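Local atomic coordinates of cyclopropane mycolic acid synthase 1 (Mycobacterium tuberculosis, PDB entry 1KPH), a protein that transfers a methylene group from S-adenosyl-L-methionine to a distal double bond of alpha mycolic acids, forming the cyclopropane rings that tune the mycobacterial cell envelope. Residues A[122-127]-A[144-149]; A[192-197]-A[262-267]. All coordinates share one frame; numbering follows the deposited sequence.

Contact 1. Residues A[122-127]-A[144-149]; sequences GWEQFD and HERYDA. With SAH (S-adenosyl-L-homocysteine), chain F.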
ATOM      1  N   GLY A 122      -9.418  -6.057 -10.092  1.00 24.80           N
ATOM      2  CA  GLY A 122      -9.092  -4.691  -9.725  1.00 22.77           C
ATOM      3  C   GLY A 122     -10.360  -3.929  -9.399  1.00 23.01           C
ATOM      4  O   GLY A 122     -11.457  -4.390  -9.719  1.00 22.34           O
ATOM      5  N   TRP A 123     -10.232  -2.773  -8.754  1.00 22.18           N
ATOM      6  CA  TRP A 123     -11.415  -1.985  -8.430  1.00 23.53           C
ATOM      7  C   TRP A 123     -12.144  -1.657  -9.729  1.00 23.59           C
ATOM      8  O   TRP A 123     -13.332  -1.338  -9.721  1.00 22.11           O
ATOM      9  CB  TRP A 123     -11.036  -0.683  -7.715  1.00 22.88           C
ATOM     10  CG  TRP A 123      -9.987   0.118  -8.426  1.00 24.96           C
ATOM     11  CD1 TRP A 123      -8.638   0.058  -8.231  1.00 25.45           C
ATOM     12  CD2 TRP A 123     -10.200   1.089  -9.458  1.00 26.18           C
ATOM     13  NE1 TRP A 123      -7.995   0.931  -9.075  1.00 27.16           N
ATOM     14  CE2 TRP A 123      -8.930   1.579  -9.840  1.00 26.41           C
ATOM     15  CE3 TRP A 123     -11.340   1.595 -10.098  1.00 27.05           C
ATOM     16  CZ2 TRP A 123      -8.767   2.550 -10.835  1.00 26.45           C
ATOM     17  CZ3 TRP A 123     -11.177   2.563 -11.090  1.00 27.50           C
ATOM     18  CH2 TRP A 123      -9.899   3.030 -11.445  1.00 26.83           C
ATOM     19  N   GLU A 124     -11.416  -1.740 -10.841  1.00 24.61           N
ATOM     20  CA  GLU A 124     -11.976  -1.460 -12.160  1.00 26.90           C
ATOM     21  C   GLU A 124     -13.053  -2.476 -12.526  1.00 27.52           C
ATOM     22  O   GLU A 124     -13.883  -2.221 -13.396  1.00 27.43           O
ATOM     23  CB  GLU A 124     -10.884  -1.504 -13.236  1.00 26.34           C
ATOM     24  CG  GLU A 124      -9.777  -0.457 -13.114  1.00 28.42           C
ATOM     25  CD  GLU A 124      -8.581  -0.938 -12.307  1.00 29.40           C
ATOM     26  OE1 GLU A 124      -7.476  -0.396 -12.515  1.00 28.86           O
ATOM     27  OE2 GLU A 124      -8.742  -1.849 -11.463  1.00 29.83           O
ATOM     28  N   GLN A 125     -13.029  -3.627 -11.859  1.00 28.59           N
ATOM     29  CA  GLN A 125     -13.989  -4.694 -12.116  1.00 29.69           C
ATOM     30  C   GLN A 125     -14.885  -4.954 -10.909  1.00 31.45           C
ATOM     31  O   GLN A 125     -15.589  -5.966 -10.856  1.00 30.56           O
ATOM     32  CB  GLN A 125     -13.243  -5.978 -12.474  1.00 30.06           C
ATOM     33  CG  GLN A 125     -12.254  -5.821 -13.613  1.00 31.32           C
ATOM     34  CD  GLN A 125     -11.342  -7.022 -13.758  1.00 32.21           C
ATOM     35  OE1 GLN A 125     -10.655  -7.408 -12.812  1.00 30.76           O
ATOM     36  NE2 GLN A 125     -11.327  -7.618 -14.946  1.00 33.06           N
ATOM     37  N   PHE A 126     -14.853  -4.044  -9.939  1.00 31.04           N
ATOM     38  CA  PHE A 126     -15.666  -4.184  -8.734  1.00 31.77           C
ATOM     39  C   PHE A 126     -16.665  -3.041  -8.621  1.00 31.62           C
ATOM     40  O   PHE A 126     -16.280  -1.877  -8.535  1.00 29.75           O
ATOM     41  CB  PHE A 126     -14.778  -4.194  -7.483  1.00 30.73           C
ATOM     42  CG  PHE A 126     -15.541  -4.391  -6.203  1.00 28.87           C
ATOM     43  CD1 PHE A 126     -15.882  -5.669  -5.769  1.00 29.72           C
ATOM     44  CD2 PHE A 126     -15.947  -3.298  -5.447  1.00 28.52           C
ATOM     45  CE1 PHE A 126     -16.616  -5.854  -4.595  1.00 27.68           C
ATOM     46  CE2 PHE A 126     -16.681  -3.473  -4.273  1.00 28.37           C
ATOM     47  CZ  PHE A 126     -17.016  -4.753  -3.848  1.00 26.71           C
ATOM     48  N   ASP A 127     -17.948  -3.384  -8.616  1.00 33.44           N
ATOM     49  CA  ASP A 127     -19.008  -2.388  -8.519  1.00 35.70           C
ATOM     50  C   ASP A 127     -20.062  -2.878  -7.537  1.00 35.59           C
ATOM     51  O   ASP A 127     -21.192  -3.188  -7.913  1.00 36.83           O
ATOM     52  CB  ASP A 127     -19.631  -2.156  -9.899  1.00 37.64           C
ATOM     53  CG  ASP A 127     -20.715  -1.099  -9.882  1.00 40.25           C
ATOM     54  OD1 ASP A 127     -20.457   0.015  -9.374  1.00 41.79           O
ATOM     55  OD2 ASP A 127     -21.825  -1.379 -10.383  1.00 41.82           O
ATOM     56  N   HIS A 144      -1.845   8.028 -12.872  1.00 30.19           N
ATOM     57  CA  HIS A 144      -2.540   9.317 -12.868  1.00 30.80           C
ATOM     58  C   HIS A 144      -3.807   9.291 -13.723  1.00 31.26           C
ATOM     59  O   HIS A 144      -4.810   9.924 -13.390  1.00 29.55           O
ATOM     60  CB  HIS A 144      -1.624  10.426 -13.404  1.00 31.69           C
ATOM     61  CG  HIS A 144      -0.456  10.746 -12.520  1.00 34.12           C
ATOM     62  ND1 HIS A 144       0.422  11.773 -12.797  1.00 34.08           N
ATOM     63  CD2 HIS A 144      -0.024  10.185 -11.366  1.00 33.96           C
ATOM     64  CE1 HIS A 144       1.343  11.830 -11.850  1.00 34.59           C
ATOM     65  NE2 HIS A 144       1.095  10.876 -10.971  1.00 33.42           N
ATOM     66  N   GLU A 145      -3.744   8.559 -14.831  1.00 32.14           N
ATOM     67  CA  GLU A 145      -4.856   8.457 -15.767  1.00 33.90           C
ATOM     68  C   GLU A 145      -6.125   7.826 -15.209  1.00 34.19           C
ATOM     69  O   GLU A 145      -7.208   8.038 -15.754  1.00 35.40           O
ATOM     70  CB  GLU A 145      -4.424   7.680 -17.012  1.00 35.31           C
ATOM     71  CG  GLU A 145      -3.848   6.307 -16.717  1.00 37.17           C
ATOM     72  CD  GLU A 145      -2.355   6.343 -16.434  1.00 38.53           C
ATOM     73  OE1 GLU A 145      -1.904   7.213 -15.655  1.00 37.51           O
ATOM     74  OE2 GLU A 145      -1.632   5.488 -16.991  1.00 38.47           O
ATOM     75  N   ARG A 146      -6.006   7.055 -14.131  1.00 31.69           N
ATOM     76  CA  ARG A 146      -7.180   6.411 -13.559  1.00 30.55           C
ATOM     77  C   ARG A 146      -7.602   6.933 -12.191  1.00 29.67           C
ATOM     78  O   ARG A 146      -8.588   6.457 -11.626  1.00 29.19           O
ATOM     79  CB  ARG A 146      -6.966   4.898 -13.484  1.00 31.00           C
ATOM     80  CG  ARG A 146      -6.777   4.246 -14.842  1.00 32.23           C
ATOM     81  CD  ARG A 146      -6.824   2.730 -14.758  1.00 33.47           C
ATOM     82  NE  ARG A 146      -6.584   2.123 -16.063  1.00 34.10           N
ATOM     83  CZ  ARG A 146      -6.588   0.817 -16.298  1.00 35.81           C
ATOM     84  NH1 ARG A 146      -6.822  -0.043 -15.312  1.00 36.08           N
ATOM     85  NH2 ARG A 146      -6.350   0.369 -17.524  1.00 36.45           N
ATOM     86  N   TYR A 147      -6.869   7.912 -11.663  1.00 26.91           N
ATOM     87  CA  TYR A 147      -7.193   8.476 -10.354  1.00 26.58           C
ATOM     88  C   TYR A 147      -8.637   8.946 -10.264  1.00 25.21           C
ATOM     89  O   TYR A 147      -9.350   8.606  -9.326  1.00 25.38           O
ATOM     90  CB  TYR A 147      -6.269   9.651 -10.030  1.00 24.93           C
ATOM     91  CG  TYR A 147      -4.833   9.276  -9.728  1.00 23.62           C
ATOM     92  CD1 TYR A 147      -3.870  10.269  -9.534  1.00 25.02           C
ATOM     93  CD2 TYR A 147      -4.432   7.941  -9.624  1.00 23.45           C
ATOM     94  CE1 TYR A 147      -2.549   9.949  -9.247  1.00 23.14           C
ATOM     95  CE2 TYR A 147      -3.103   7.608  -9.337  1.00 21.62           C
ATOM     96  CZ  TYR A 147      -2.169   8.622  -9.150  1.00 22.45           C
ATOM     97  OH  TYR A 147      -0.855   8.325  -8.865  1.00 24.30           O
ATOM     98  N   ASP A 148      -9.066   9.733 -11.242  1.00 26.29           N
ATOM     99  CA  ASP A 148     -10.425  10.251 -11.255  1.00 25.58           C
ATOM    100  C   ASP A 148     -11.463   9.129 -11.248  1.00 25.36           C
ATOM    101  O   ASP A 148     -12.471   9.210 -10.547  1.00 23.35           O
ATOM    102  CB  ASP A 148     -10.626  11.150 -12.479  1.00 27.20           C
ATOM    103  CG  ASP A 148     -11.986  11.813 -12.493  1.00 27.31           C
ATOM    104  OD1 ASP A 148     -12.913  11.274 -13.136  1.00 29.30           O
ATOM    105  OD2 ASP A 148     -12.126  12.869 -11.845  1.00 27.79           O
ATOM    106  N   ALA A 149     -11.210   8.084 -12.029  1.00 24.80           N
ATOM    107  CA  ALA A 149     -12.133   6.957 -12.099  1.00 26.22           C
ATOM    108  C   ALA A 149     -12.216   6.259 -10.747  1.00 26.24           C
ATOM    109  O   ALA A 149     -13.296   5.860 -10.307  1.00 25.28           O
ATOM    110  CB  ALA A 149     -11.680   5.972 -13.167  1.00 25.47           C
TER
HETATM  111  N   SAH F1900      -2.304  -2.990   1.163  1.00 14.24           N
HETATM  112  CA  SAH F1900      -1.348  -4.075   1.379  1.00 15.47           C
HETATM  113  CB  SAH F1900      -0.535  -4.375   0.102  1.00 16.21           C
HETATM  114  CG  SAH F1900       0.126  -3.197  -0.649  1.00 17.98           C
HETATM  115  C   SAH F1900      -0.385  -3.744   2.532  1.00 15.03           C
HETATM  116  OXT SAH F1900       0.369  -4.640   2.953  1.00 16.36           O
HETATM  117  C5' SAH F1900      -0.017  -3.112  -3.455  1.00 19.73           C
HETATM  118  C4' SAH F1900      -1.307  -3.917  -3.539  1.00 20.50           C
HETATM  119  O4' SAH F1900      -2.351  -3.242  -4.292  1.00 23.41           O
HETATM  120  C3' SAH F1900      -1.117  -5.283  -4.194  1.00 21.55           C
HETATM  121  O3' SAH F1900      -1.834  -6.281  -3.419  1.00 21.00           O
HETATM  122  C2' SAH F1900      -1.702  -5.101  -5.573  1.00 21.34           C
HETATM  123  O2' SAH F1900      -2.133  -6.335  -6.150  1.00 19.57           O
HETATM  124  C1' SAH F1900      -2.821  -4.148  -5.320  1.00 22.11           C
HETATM  125  N9  SAH F1900      -3.253  -3.417  -6.516  1.00 22.41           N
HETATM  126  C8  SAH F1900      -2.543  -2.701  -7.430  1.00 24.07           C
HETATM  127  N7  SAH F1900      -3.212  -2.152  -8.395  1.00 24.85           N
HETATM  128  C5  SAH F1900      -4.517  -2.541  -8.097  1.00 25.34           C
HETATM  129  C6  SAH F1900      -5.889  -2.290  -8.764  1.00 26.25           C
HETATM  130  N6  SAH F1900      -6.039  -1.559  -9.880  1.00 25.78           N
HETATM  131  N1  SAH F1900      -6.983  -2.858  -8.155  1.00 27.41           N
HETATM  132  C2  SAH F1900      -6.817  -3.595  -7.024  1.00 25.81           C
HETATM  133  N3  SAH F1900      -5.675  -3.880  -6.352  1.00 24.31           N
HETATM  134  C4  SAH F1900      -4.557  -3.317  -6.950  1.00 25.13           C
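At the adenine end of the S-adenosyl-L-homocysteine pocket, Glu124 on the loop 122-127 meets Arg146 of 144-149, and one acidic side chain serves cofactor and protein at once. Arg146 NH1 donates to Glu124 OE1 over 2.9 Å in a salt bridge that is bent, with 140° at the hydrogen. The acceptor lies at the edge of the guanidinium, in its plane, yet the donor stands above the carboxylate plane, the two flat groups being nearly perpendicular. Arg146 reaches over with a chain extended from CG to NE, and its NH2 goes on to the carbonyl oxygen of Lys6, which gives the guanidinium a second hold on the N-terminal part of the chain. The Glu124 chain, by contrast, is bent at chi2 (92°), which lays its carboxyl carbon over the centre of the Trp123 ring on one face. From there OE2 accepts a bond from N6 of the adenine at 3.1 Å, while OE1 receives a weak, strongly bent one from the same amino group. In the Rossmann-like fold of the AdoMet-dependent methyltransferases, the loop after the third strand of the sheet commonly lies against the adenine, as 122-127 does here after strand 116-119: Trp123 N also points a weak bond at N1 of the base. The indole of Trp123 joins the loop to the helix start. Its CH2 touches Ala149 CB at 3.8 Å, the methyl lying at the ring edge, and Arg146 CB sits 4.0 Å from Trp123 CZ2, also in the ring plane. Farther along the helix, Phe150 meets the indole edge-to-face and Leu153 touches it as well. With the positive guanidinium beside it, the Glu124 carboxylate is probably stabilised in its charged form.

Contact 2. Residues A[192-197]-A[262-267]; sequences LKFIVT and YMKYLT. With 10A (didecyl-dimethyl-ammonium), chain G.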
ATOM      1  N   LEU A 192      14.259   6.944  -9.891  1.00 26.72           N
ATOM      2  CA  LEU A 192      12.838   6.757 -10.182  1.00 26.95           C
ATOM      3  C   LEU A 192      12.693   5.904 -11.432  1.00 25.69           C
ATOM      4  O   LEU A 192      11.796   5.065 -11.528  1.00 25.02           O
ATOM      5  CB  LEU A 192      12.147   8.097 -10.431  1.00 26.67           C
ATOM      6  CG  LEU A 192      12.234   9.188  -9.365  1.00 30.62           C
ATOM      7  CD1 LEU A 192      11.310  10.337  -9.756  1.00 29.16           C
ATOM      8  CD2 LEU A 192      11.841   8.629  -8.017  1.00 27.66           C
ATOM      9  N   LYS A 193      13.570   6.147 -12.401  1.00 24.94           N
ATOM     10  CA  LYS A 193      13.565   5.399 -13.651  1.00 23.85           C
ATOM     11  C   LYS A 193      13.844   3.937 -13.318  1.00 23.27           C
ATOM     12  O   LYS A 193      13.169   3.030 -13.811  1.00 22.11           O
ATOM     13  CB  LYS A 193      14.634   5.962 -14.598  1.00 23.67           C
ATOM     14  CG  LYS A 193      14.777   5.236 -15.931  1.00 22.78           C
ATOM     15  CD  LYS A 193      15.772   4.085 -15.843  1.00 22.04           C
ATOM     16  CE  LYS A 193      15.922   3.396 -17.193  1.00 22.68           C
ATOM     17  NZ  LYS A 193      17.008   2.375 -17.193  1.00 22.02           N
ATOM     18  N   PHE A 194      14.837   3.720 -12.462  1.00 22.84           N
ATOM     19  CA  PHE A 194      15.204   2.377 -12.041  1.00 22.84           C
ATOM     20  C   PHE A 194      14.029   1.640 -11.390  1.00 22.88           C
ATOM     21  O   PHE A 194      13.776   0.466 -11.680  1.00 22.06           O
ATOM     22  CB  PHE A 194      16.361   2.441 -11.045  1.00 23.45           C
ATOM     23  CG  PHE A 194      16.524   1.189 -10.241  1.00 24.03           C
ATOM     24  CD1 PHE A 194      16.912  -0.001 -10.852  1.00 23.31           C
ATOM     25  CD2 PHE A 194      16.260   1.188  -8.873  1.00 23.49           C
ATOM     26  CE1 PHE A 194      17.037  -1.174 -10.117  1.00 24.82           C
ATOM     27  CE2 PHE A 194      16.381   0.017  -8.128  1.00 24.51           C
ATOM     28  CZ  PHE A 194      16.770  -1.165  -8.751  1.00 25.04           C
ATOM     29  N   ILE A 195      13.324   2.330 -10.499  1.00 22.40           N
ATOM     30  CA  ILE A 195      12.187   1.739  -9.805  1.00 21.77           C
ATOM     31  C   ILE A 195      11.075   1.324 -10.764  1.00 22.38           C
ATOM     32  O   ILE A 195      10.600   0.191 -10.716  1.00 23.15           O
ATOM     33  CB  ILE A 195      11.604   2.717  -8.757  1.00 20.86           C
ATOM     34  CG1 ILE A 195      12.628   2.961  -7.645  1.00 15.68           C
ATOM     35  CG2 ILE A 195      10.317   2.151  -8.176  1.00 20.16           C
ATOM     36  CD1 ILE A 195      13.031   1.708  -6.894  1.00 17.86           C
ATOM     37  N   VAL A 196      10.666   2.245 -11.630  1.00 22.84           N
ATOM     38  CA  VAL A 196       9.602   1.976 -12.592  1.00 25.46           C
ATOM     39  C   VAL A 196       9.973   0.909 -13.610  1.00 25.83           C
ATOM     40  O   VAL A 196       9.113   0.161 -14.075  1.00 27.18           O
ATOM     41  CB  VAL A 196       9.219   3.246 -13.378  1.00 26.45           C
ATOM     42  CG1 VAL A 196       8.168   2.908 -14.440  1.00 29.03           C
ATOM     43  CG2 VAL A 196       8.693   4.301 -12.430  1.00 26.49           C
ATOM     44  N   THR A 197      11.251   0.839 -13.958  1.00 25.19           N
ATOM     45  CA  THR A 197      11.699  -0.126 -14.949  1.00 26.31           C
ATOM     46  C   THR A 197      12.000  -1.524 -14.413  1.00 26.18           C
ATOM     47  O   THR A 197      11.634  -2.516 -15.039  1.00 27.49           O
ATOM     48  CB  THR A 197      12.949   0.401 -15.697  1.00 26.21           C
ATOM     49  OG1 THR A 197      14.011   0.620 -14.763  1.00 26.46           O
ATOM     50  CG2 THR A 197      12.635   1.713 -16.398  1.00 25.89           C
ATOM     51  N   TYR A 262      16.704  -5.998  -5.455  1.00 26.79           N
ATOM     52  CA  TYR A 262      15.862  -5.644  -4.321  1.00 26.33           C
ATOM     53  C   TYR A 262      16.590  -4.891  -3.217  1.00 24.40           C
ATOM     54  O   TYR A 262      16.002  -4.032  -2.564  1.00 25.52           O
ATOM     55  CB  TYR A 262      15.159  -6.882  -3.759  1.00 23.74           C
ATOM     56  CG  TYR A 262      13.843  -7.137  -4.456  1.00 25.24           C
ATOM     57  CD1 TYR A 262      13.810  -7.581  -5.778  1.00 23.22           C
ATOM     58  CD2 TYR A 262      12.631  -6.849  -3.827  1.00 25.05           C
ATOM     59  CE1 TYR A 262      12.609  -7.727  -6.457  1.00 24.08           C
ATOM     60  CE2 TYR A 262      11.418  -6.992  -4.501  1.00 26.11           C
ATOM     61  CZ  TYR A 262      11.420  -7.431  -5.817  1.00 25.68           C
ATOM     62  OH  TYR A 262      10.237  -7.575  -6.498  1.00 25.60           O
ATOM     63  N   MET A 263      17.864  -5.197  -2.999  1.00 24.92           N
ATOM     64  CA  MET A 263      18.611  -4.477  -1.973  1.00 24.05           C
ATOM     65  C   MET A 263      18.771  -3.030  -2.440  1.00 23.35           C
ATOM     66  O   MET A 263      18.592  -2.089  -1.667  1.00 22.41           O
ATOM     67  CB  MET A 263      19.989  -5.105  -1.753  1.00 26.40           C
ATOM     68  CG  MET A 263      19.981  -6.391  -0.939  1.00 27.32           C
ATOM     69  SD  MET A 263      19.331  -6.153   0.740  1.00 27.95           S
ATOM     70  CE  MET A 263      20.639  -5.143   1.482  1.00 24.92           C
ATOM     71  N   LYS A 264      19.105  -2.863  -3.715  1.00 23.57           N
ATOM     72  CA  LYS A 264      19.285  -1.536  -4.290  1.00 24.23           C
ATOM     73  C   LYS A 264      17.995  -0.735  -4.152  1.00 22.97           C
ATOM     74  O   LYS A 264      18.019   0.456  -3.840  1.00 22.70           O
ATOM     75  CB  LYS A 264      19.675  -1.652  -5.769  1.00 25.89           C
ATOM     76  CG  LYS A 264      19.772  -0.319  -6.511  1.00 29.08           C
ATOM     77  CD  LYS A 264      20.172  -0.536  -7.970  1.00 30.49           C
ATOM     78  CE  LYS A 264      20.186   0.768  -8.754  1.00 32.02           C
ATOM     79  NZ  LYS A 264      20.571   0.539 -10.174  1.00 32.71           N
ATOM     80  N   TYR A 265      16.871  -1.405  -4.377  1.00 22.07           N
ATOM     81  CA  TYR A 265      15.561  -0.776  -4.282  1.00 21.72           C
ATOM     82  C   TYR A 265      15.206  -0.420  -2.835  1.00 22.52           C
ATOM     83  O   TYR A 265      14.868   0.732  -2.537  1.00 20.87           O
ATOM     84  CB  TYR A 265      14.521  -1.711  -4.935  1.00 21.27           C
ATOM     85  CG  TYR A 265      13.179  -1.885  -4.239  1.00 21.36           C
ATOM     86  CD1 TYR A 265      12.348  -0.795  -3.969  1.00 19.24           C
ATOM     87  CD2 TYR A 265      12.727  -3.161  -3.886  1.00 19.24           C
ATOM     88  CE1 TYR A 265      11.094  -0.974  -3.366  1.00 17.81           C
ATOM     89  CE2 TYR A 265      11.482  -3.351  -3.285  1.00 18.22           C
ATOM     90  CZ  TYR A 265      10.668  -2.255  -3.028  1.00 19.14           C
ATOM     91  OH  TYR A 265       9.427  -2.452  -2.449  1.00 15.22           O
ATOM     92  N   LEU A 266      15.313  -1.388  -1.930  1.00 21.47           N
ATOM     93  CA  LEU A 266      14.988  -1.138  -0.527  1.00 21.03           C
ATOM     94  C   LEU A 266      15.836  -0.030   0.102  1.00 20.70           C
ATOM     95  O   LEU A 266      15.302   0.916   0.686  1.00 19.43           O
ATOM     96  CB  LEU A 266      15.128  -2.429   0.283  1.00 19.17           C
ATOM     97  CG  LEU A 266      14.109  -3.523  -0.053  1.00 20.91           C
ATOM     98  CD1 LEU A 266      14.438  -4.779   0.730  1.00 21.37           C
ATOM     99  CD2 LEU A 266      12.693  -3.040   0.269  1.00 18.68           C
ATOM    100  N   THR A 267      17.153  -0.133  -0.035  1.00 21.12           N
ATOM    101  CA  THR A 267      18.046   0.863   0.545  1.00 21.85           C
ATOM    102  C   THR A 267      17.878   2.242  -0.095  1.00 22.29           C
ATOM    103  O   THR A 267      17.831   3.258   0.603  1.00 21.32           O
ATOM    104  CB  THR A 267      19.519   0.428   0.422  1.00 23.75           C
ATOM    105  OG1 THR A 267      19.901   0.405  -0.957  1.00 25.33           O
ATOM    106  CG2 THR A 267      19.712  -0.965   1.016  1.00 23.89           C
TER
HETATM  107  C1  10A G1901       8.216   7.881  -9.684  1.00 36.09           C
HETATM  108  C2  10A G1901       7.659   6.479  -9.959  1.00 34.27           C
HETATM  109  C3  10A G1901       7.131   5.859  -8.661  1.00 33.88           C
HETATM  110  C4  10A G1901       6.559   4.439  -8.785  1.00 32.24           C
HETATM  111  C5  10A G1901       6.100   4.013  -7.383  1.00 30.66           C
HETATM  112  C6  10A G1901       5.550   2.583  -7.268  1.00 28.05           C
HETATM  113  C7  10A G1901       5.217   2.406  -5.778  1.00 29.24           C
HETATM  114  C8  10A G1901       4.796   0.992  -5.369  1.00 26.89           C
HETATM  115  C9  10A G1901       4.573   0.987  -3.841  1.00 26.68           C
HETATM  116  C10 10A G1901       4.359  -0.441  -3.341  1.00 23.43           C
HETATM  117  N1  10A G1901       4.335  -0.797  -1.845  1.00 21.58           N
HETATM  118  C11 10A G1901       4.204  -2.304  -1.776  1.00 21.38           C
HETATM  119  C12 10A G1901       3.118  -0.225  -1.162  1.00 19.95           C
HETATM  120  C13 10A G1901       5.539  -0.339  -1.008  1.00 21.33           C
HETATM  121  C14 10A G1901       7.010  -0.721  -1.363  1.00 21.43           C
HETATM  122  C15 10A G1901       8.125   0.090  -0.660  1.00 20.82           C
HETATM  123  C16 10A G1901       8.222   1.613  -0.912  1.00 22.18           C
HETATM  124  C17 10A G1901       8.577   1.977  -2.367  1.00 25.36           C
HETATM  125  C18 10A G1901       8.700   3.490  -2.593  1.00 26.41           C
HETATM  126  C19 10A G1901       9.066   3.783  -4.055  1.00 28.56           C
HETATM  127  C20 10A G1901       9.235   5.299  -4.244  1.00 31.07           C
HETATM  128  C21 10A G1901       9.641   5.644  -5.679  1.00 32.57           C
HETATM  129  C22 10A G1901       9.816   7.159  -5.784  1.00 34.49           C
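One face of the Phe194 ring is covered by the aliphatic end of Lys264, and at the ring's edge, near its plane, lies the CA of Tyr265. Lys264 CE stands 3.7 Å from the ring centroid, only 1° off the normal, a CH-pi contact almost above the centre. The ammonium follows as a cation-pi partner, NZ being 4.0 Å from the same centroid and 21° off the normal. Phenylalanine and lysine come from opposite directions and overlap lengthwise: CD of Lys264 lies 3.5 Å from Phe194 CZ, the outer end of the ring, and NZ is nearest to CD1, back toward the phenylalanine backbone. A lysine chain extended throughout, with CG anti to the backbone N, makes this reach possible. The Tyr265 ring has CD2 of Leu266 over one face, offset toward the rim, CD2 of Tyr262 in plane at its edge, and C17 of the didecyl-dimethyl-ammonium at the edge near the ring plane. Obliquely to that ring, Ile195 CD1 touches Tyr265 CD1 at 3.9 Å, the two side chains crossing at about a right angle. These contacts join helix 186-199 to the long helix 256-275, in the helical region bordering the lipid-binding pocket; the short segments cross at -128°, their axes approaching to 10.9 Å. No hydrogen bond spans the pair, so the joint is apolar apart from the lysine ammonium. The two decyl chains of the ligand run from its nitrogen toward helix 186-199, with C2 of one at Val196 CG2 and C22 of the other at Leu192 CD2, while C14, near the head group, lies 3.2 Å from Tyr265 OH. That hydroxyl is hydrogen-bonded to that of Tyr33, which probably binds S-adenosyl-L-methionine, and Tyr265 lies beside Cys269, the probable active-site residue.

Followed from the N terminus, the chain passes the two contacts in series, neither nested nor crossed. Contact 1 closes a short loop: only 16 residues, including strand 132-136, lie between its segments, so it ties the turn after strand 116-119 to the start of helix 147-157 beside the adenine of the bound S-adenosyl-L-homocysteine. Contact 2 opens later and spans 64 residues, mostly helical, bringing helix 186-199 back against helix 256-275 beside the lipid-like ligand. Their centres are 26 Å apart and they do not touch. Contact 1 thus binds loop to helix within the Rossmann-like part of the fold, whereas contact 2 joins helix to helix.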